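Local coordinates for 3-oxoacyl-[acyl-carrier-protein] synthase 2 (PDB 4JGA) that probably catalyses the condensation of acyl chains with malonyl-acyl carrier protein, the chain-lengthening step of bacterial fatty acid synthesis, at residues L416-G421 / N426-I431; Y322-G327 / S370-F375. One frame throughout, in Å; residues are numbered along the deposited sequence.

Contact 1 and contact 2 meet at one potassium ion, and their centres lie about 8 Å apart. Contact 2 comes first along the chain. It sets residues 322-327 against helix 368-382. Contact 1 follows, as the hairpin of strands 414-421 and 425-432. Strands 322-324 and 414-421 are parallel neighbours in the large mixed sheet. Backbone hydrogen bonds probably join Leu416 to Tyr322 and Asn324. Helix 368-382 packs on the sheet, where Phe373 meets Ile431. The ion therefore ties two adjacent strands and a covering helix together in the buried interior of the chain.

Contact 1 of 2, residues L416-G421 / N426-I431; sequences LSNSFG and NASLVI. With K (potassium ion), chain C.
Asn418 holds CG beside its backbone N, anti to the carbonyl carbon (chi1 -64°), and Ser428 places OG in the same way (chi1 -67°). The two groups thus meet across the strands. Ser428 OG donates to Asn418 OD1 at 2.8 Å, from 39° above the amide plane. Asn418 ND2 is held by Glu337, so both ends of this buried amide are bonded.

On the same face, Leu416 CD1 packs on Val430 CG2 at 3.8 Å. At the other end, Asn426 OD1 approaches the Phe420 ring obliquely, 3.1 Å from CD1, while Asn426 ND2 bonds to Asp288. Strands 414-421 and 425-432 form an antiparallel beta hairpin in the large sheet of this thiolase-type fold. Ser417 with Leu429 and Ser419 with Ala427 are its hydrogen-bonded pairs here. Each has two backbone bonds, such as Ser417 N to Leu429 O at 2.9 Å.

The opposite face carries Ser417, Ser419, Ala427 and Leu429. Water 1 donates to Ser417 O (2.7 Å) and Ala427 O and accepts from Ser419 OG. Strand 416-421 also binds potassium, through Ser417 OG at 2.9 Å and Asn418 O at 2.7 Å.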
loop_
_atom_site.group_PDB
_atom_site.type_symbol
_atom_site.label_atom_id
_atom_site.label_comp_id
_atom_site.label_asym_id
_atom_site.label_seq_id
_atom_site.Cartn_x
_atom_site.Cartn_y
_atom_site.Cartn_z
ATOM N N LEU A 416 21.334 7.404 -9.616
ATOM C CA LEU A 416 20.805 6.791 -8.412
ATOM C C LEU A 416 19.826 7.792 -7.762
ATOM O O LEU A 416 20.148 8.980 -7.614
ATOM C CB LEU A 416 21.942 6.474 -7.418
ATOM C CG LEU A 416 21.564 6.019 -6.007
ATOM C CD1 LEU A 416 20.991 4.619 -6.033
ATOM C CD2 LEU A 416 22.758 6.035 -5.081
ATOM N N SER A 417 18.661 7.303 -7.347
ATOM C CA SER A 417 17.690 8.137 -6.648
ATOM C C SER A 417 17.224 7.438 -5.363
ATOM O O SER A 417 16.811 6.296 -5.386
ATOM C CB SER A 417 16.477 8.427 -7.561
ATOM O OG SER A 417 15.545 9.288 -6.923
ATOM N N ASN A 418 17.310 8.164 -4.251
ATOM C CA ASN A 418 16.968 7.680 -2.941
ATOM C C ASN A 418 15.636 8.216 -2.403
ATOM O O ASN A 418 15.290 9.370 -2.632
ATOM C CB ASN A 418 18.057 8.099 -1.949
ATOM C CG ASN A 418 19.407 7.479 -2.227
ATOM O OD1 ASN A 418 19.530 6.423 -2.848
ATOM N ND2 ASN A 418 20.438 8.151 -1.773
ATOM N N SER A 419 14.968 7.387 -1.602
ATOM C CA SER A 419 13.810 7.809 -0.810
ATOM C C SER A 419 13.748 7.058 0.493
ATOM O O SER A 419 13.834 5.809 0.499
ATOM C CB SER A 419 12.494 7.508 -1.503
ATOM O OG SER A 419 12.445 8.049 -2.793
ATOM N N PHE A 420 13.603 7.804 1.592
ATOM C CA PHE A 420 13.550 7.220 2.927
ATOM C C PHE A 420 12.253 7.680 3.611
ATOM O O PHE A 420 11.712 8.772 3.315
ATOM C CB PHE A 420 14.788 7.620 3.748
ATOM C CG PHE A 420 16.103 7.548 2.972
ATOM C CD1 PHE A 420 16.454 6.399 2.262
ATOM C CD2 PHE A 420 16.993 8.602 2.993
ATOM C CE1 PHE A 420 17.629 6.332 1.529
ATOM C CE2 PHE A 420 18.190 8.551 2.267
ATOM C CZ PHE A 420 18.506 7.413 1.548
ATOM N N GLY A 421 11.708 6.847 4.491
ATOM C CA GLY A 421 10.448 7.206 5.116
ATOM C C GLY A 421 10.330 6.727 6.517
ATOM O O GLY A 421 11.103 5.871 6.965
ATOM N N ASN A 426 13.400 2.242 3.331
ATOM C CA ASN A 426 14.332 2.866 2.379
ATOM C C ASN A 426 14.213 2.229 1.016
ATOM O O ASN A 426 14.127 1.000 0.903
ATOM C CB ASN A 426 15.771 2.706 2.826
ATOM C CG ASN A 426 15.972 3.128 4.276
ATOM O OD1 ASN A 426 16.041 4.316 4.578
ATOM N ND2 ASN A 426 16.039 2.163 5.169
ATOM N N ALA A 427 14.183 3.070 -0.007
ATOM C CA ALA A 427 14.195 2.576 -1.365
ATOM C C ALA A 427 15.182 3.388 -2.217
ATOM O O ALA A 427 15.218 4.632 -2.124
ATOM C CB ALA A 427 12.798 2.624 -1.948
ATOM N N SER A 428 15.973 2.680 -3.018
ATOM C CA SER A 428 16.886 3.297 -3.993
ATOM C C SER A 428 16.671 2.668 -5.360
ATOM O O SER A 428 16.483 1.434 -5.476
ATOM C CB SER A 428 18.345 3.121 -3.582
ATOM O OG SER A 428 18.606 3.868 -2.410
ATOM N N LEU A 429 16.685 3.517 -6.378
ATOM C CA LEU A 429 16.499 3.099 -7.744
ATOM C C LEU A 429 17.692 3.561 -8.600
ATOM O O LEU A 429 18.184 4.677 -8.426
ATOM C CB LEU A 429 15.204 3.690 -8.287
ATOM C CG LEU A 429 13.922 3.089 -7.684
ATOM C CD1 LEU A 429 12.706 3.996 -7.966
ATOM C CD2 LEU A 429 13.711 1.666 -8.185
ATOM N N VAL A 430 18.144 2.689 -9.494
ATOM C CA VAL A 430 19.179 3.019 -10.460
ATOM C C VAL A 430 18.608 2.945 -11.888
ATOM O O VAL A 430 17.996 1.946 -12.299
ATOM C CB VAL A 430 20.409 2.095 -10.364
ATOM C CG1 VAL A 430 21.420 2.408 -11.474
ATOM C CG2 VAL A 430 21.053 2.220 -9.007
ATOM N N ILE A 431 18.880 4.000 -12.649
ATOM C CA ILE A 431 18.444 4.119 -14.014
ATOM C C ILE A 431 19.667 4.337 -14.871
ATOM O O ILE A 431 20.600 5.034 -14.471
ATOM C CB ILE A 431 17.585 5.372 -14.200
ATOM C CG1 ILE A 431 16.334 5.274 -13.357
ATOM C CG2 ILE A 431 17.159 5.511 -15.656
ATOM C CD1 ILE A 431 15.606 6.634 -13.330
HETATM K K K C . 15.428 11.107 -4.649
HETATM O O HOH W 1 14.216 6.441 -4.609
#

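Contact 2 of 2, residues Y322-G327 / S370-F375; sequences YINAHG and SVEFIF. With K (potassium ion), chain C.
Asn324 and Glu372 meet at a potassium ion, their side chains crossing at about a right angle. Along 322-327, Tyr322 comes first. Its hydroxyl accepts a hydrogen bond from Asn324 ND2, with 3.0 Å between OH and ND2. Tyr322 OH also bonds to Ser355. This holds the Asn324 amide with its oxygen facing the metal.

Asn324 itself grips the ion twice, through its backbone O at 2.7 Å and through OD1, also at 2.7 Å. With CG anti to the backbone N (chi1 -172°), OD1 comes both to the metal and to the aliphatic part of Glu372, where it rests 3.2 Å from CB. The amide and carboxylate planes are 41° apart.

Ala325 adds its backbone O at 2.8 Å, while its CB points away from the helix. From the helix, Glu372 reaches the ion with OE1 at 2.6 Å. Its other oxygen, OE2, forms a salt bridge with Lys358.

His326 joins through water 2, which lies in plane at the ring edge by ND1 and donates to Glu372 OE1 at 2.7 Å. Ser417 OG and Asn418 O, from the adjacent strand, bring the ligands to six. The result is a buried, all-oxygen alkali-metal site in the C-terminal part of this beta-ketoacyl synthase.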
loop_
_atom_site.group_PDB
_atom_site.type_symbol
_atom_site.label_atom_id
_atom_site.label_comp_id
_atom_site.label_asym_id
_atom_site.label_seq_id
_atom_site.Cartn_x
_atom_site.Cartn_y
_atom_site.Cartn_z
ATOM N N TYR A 322 25.170 10.855 -11.292
ATOM C CA TYR A 322 24.330 11.811 -10.574
ATOM C C TYR A 322 23.432 11.056 -9.608
ATOM O O TYR A 322 22.960 9.957 -9.929
ATOM C CB TYR A 322 23.504 12.687 -11.546
ATOM C CG TYR A 322 22.397 13.460 -10.864
ATOM C CD1 TYR A 322 22.695 14.517 -10.010
ATOM C CD2 TYR A 322 21.050 13.117 -11.036
ATOM C CE1 TYR A 322 21.692 15.218 -9.368
ATOM C CE2 TYR A 322 20.046 13.833 -10.397
ATOM C CZ TYR A 322 20.380 14.872 -9.561
ATOM O OH TYR A 322 19.397 15.582 -8.878
ATOM N N ILE A 323 23.236 11.660 -8.432
ATOM C CA ILE A 323 22.404 11.134 -7.370
ATOM C C ILE A 323 21.345 12.176 -7.033
ATOM O O ILE A 323 21.653 13.327 -6.711
ATOM C CB ILE A 323 23.209 10.849 -6.089
ATOM C CG1 ILE A 323 24.325 9.864 -6.388
ATOM C CG2 ILE A 323 22.290 10.360 -4.951
ATOM C CD1 ILE A 323 25.292 9.695 -5.253
ATOM N N ASN A 324 20.086 11.767 -7.164
ATOM C CA ASN A 324 18.990 12.577 -6.699
ATOM C C ASN A 324 18.686 12.104 -5.291
ATOM O O ASN A 324 18.123 11.009 -5.080
ATOM C CB ASN A 324 17.760 12.476 -7.613
ATOM C CG ASN A 324 16.686 13.486 -7.223
ATOM O OD1 ASN A 324 15.852 13.202 -6.338
ATOM N ND2 ASN A 324 16.710 14.687 -7.851
ATOM N N ALA A 325 19.106 12.915 -4.333
ATOM C CA ALA A 325 19.053 12.582 -2.941
ATOM C C ALA A 325 17.592 12.581 -2.430
ATOM O O ALA A 325 16.689 13.098 -3.098
ATOM C CB ALA A 325 19.879 13.593 -2.170
ATOM N N HIS A 326 17.373 11.955 -1.283
ATOM C CA HIS A 326 16.167 12.170 -0.541
ATOM C C HIS A 326 16.170 13.615 -0.029
ATOM O O HIS A 326 15.273 14.392 -0.362
ATOM C CB HIS A 326 16.046 11.178 0.609
ATOM C CG HIS A 326 14.693 11.186 1.248
ATOM N ND1 HIS A 326 13.530 11.083 0.515
ATOM C CD2 HIS A 326 14.315 11.285 2.545
ATOM C CE1 HIS A 326 12.489 11.102 1.331
ATOM N NE2 HIS A 326 12.940 11.224 2.572
ATOM N N GLY A 327 17.242 13.993 0.673
ATOM C CA GLY A 327 17.582 15.399 0.896
ATOM C C GLY A 327 16.453 16.327 1.302
ATOM O O GLY A 327 16.081 17.259 0.547
ATOM N N SER A 370 8.625 9.213 -6.821
ATOM C CA SER A 370 8.301 9.016 -8.215
ATOM C C SER A 370 8.531 10.283 -9.030
ATOM O O SER A 370 9.047 10.235 -10.153
ATOM C CB SER A 370 6.860 8.527 -8.353
ATOM O OG SER A 370 5.943 9.397 -7.727
ATOM N N VAL A 371 8.178 11.425 -8.452
ATOM C CA VAL A 371 8.559 12.705 -9.011
ATOM C C VAL A 371 10.085 12.771 -9.230
ATOM O O VAL A 371 10.585 13.198 -10.280
ATOM C CB VAL A 371 8.040 13.856 -8.105
ATOM C CG1 VAL A 371 8.624 15.184 -8.511
ATOM C CG2 VAL A 371 6.515 13.959 -8.201
ATOM N N GLU A 372 10.840 12.361 -8.221
ATOM C CA GLU A 372 12.283 12.455 -8.295
ATOM C C GLU A 372 12.900 11.426 -9.270
ATOM O O GLU A 372 13.942 11.690 -9.891
ATOM C CB GLU A 372 12.859 12.315 -6.897
ATOM C CG GLU A 372 12.649 13.590 -6.091
ATOM C CD GLU A 372 12.622 13.384 -4.578
ATOM O OE1 GLU A 372 13.160 12.341 -4.109
ATOM O OE2 GLU A 372 12.080 14.286 -3.867
ATOM N N PHE A 373 12.258 10.275 -9.391
ATOM C CA PHE A 373 12.596 9.289 -10.411
ATOM C C PHE A 373 12.465 9.887 -11.820
ATOM O O PHE A 373 13.306 9.676 -12.682
ATOM C CB PHE A 373 11.698 8.062 -10.264
ATOM C CG PHE A 373 11.938 6.986 -11.298
ATOM C CD1 PHE A 373 11.254 6.997 -12.491
ATOM C CD2 PHE A 373 12.860 5.968 -11.064
ATOM C CE1 PHE A 373 11.451 6.017 -13.454
ATOM C CE2 PHE A 373 13.065 4.981 -12.014
ATOM C CZ PHE A 373 12.359 4.998 -13.219
ATOM N N ILE A 374 11.382 10.628 -12.040
ATOM C CA ILE A 374 11.187 11.349 -13.292
ATOM C C ILE A 374 12.277 12.401 -13.537
ATOM O O ILE A 374 12.871 12.455 -14.642
ATOM C CB ILE A 374 9.778 11.935 -13.336
ATOM C CG1 ILE A 374 8.762 10.784 -13.459
ATOM C CG2 ILE A 374 9.630 12.906 -14.496
ATOM C CD1 ILE A 374 7.308 11.134 -13.189
ATOM N N PHE A 375 12.575 13.217 -12.526
ATOM C CA PHE A 375 13.675 14.195 -12.649
ATOM C C PHE A 375 14.977 13.499 -13.014
ATOM O O PHE A 375 15.764 14.026 -13.816
ATOM C CB PHE A 375 13.863 15.026 -11.372
ATOM C CG PHE A 375 12.698 15.918 -11.025
ATOM C CD1 PHE A 375 11.799 16.349 -11.975
ATOM C CD2 PHE A 375 12.521 16.347 -9.713
ATOM C CE1 PHE A 375 10.763 17.195 -11.631
ATOM C CE2 PHE A 375 11.459 17.186 -9.351
ATOM C CZ PHE A 375 10.592 17.610 -10.319
HETATM K K K C . 15.428 11.107 -4.649
HETATM O O HOH W 2 12.251 10.643 -2.182
#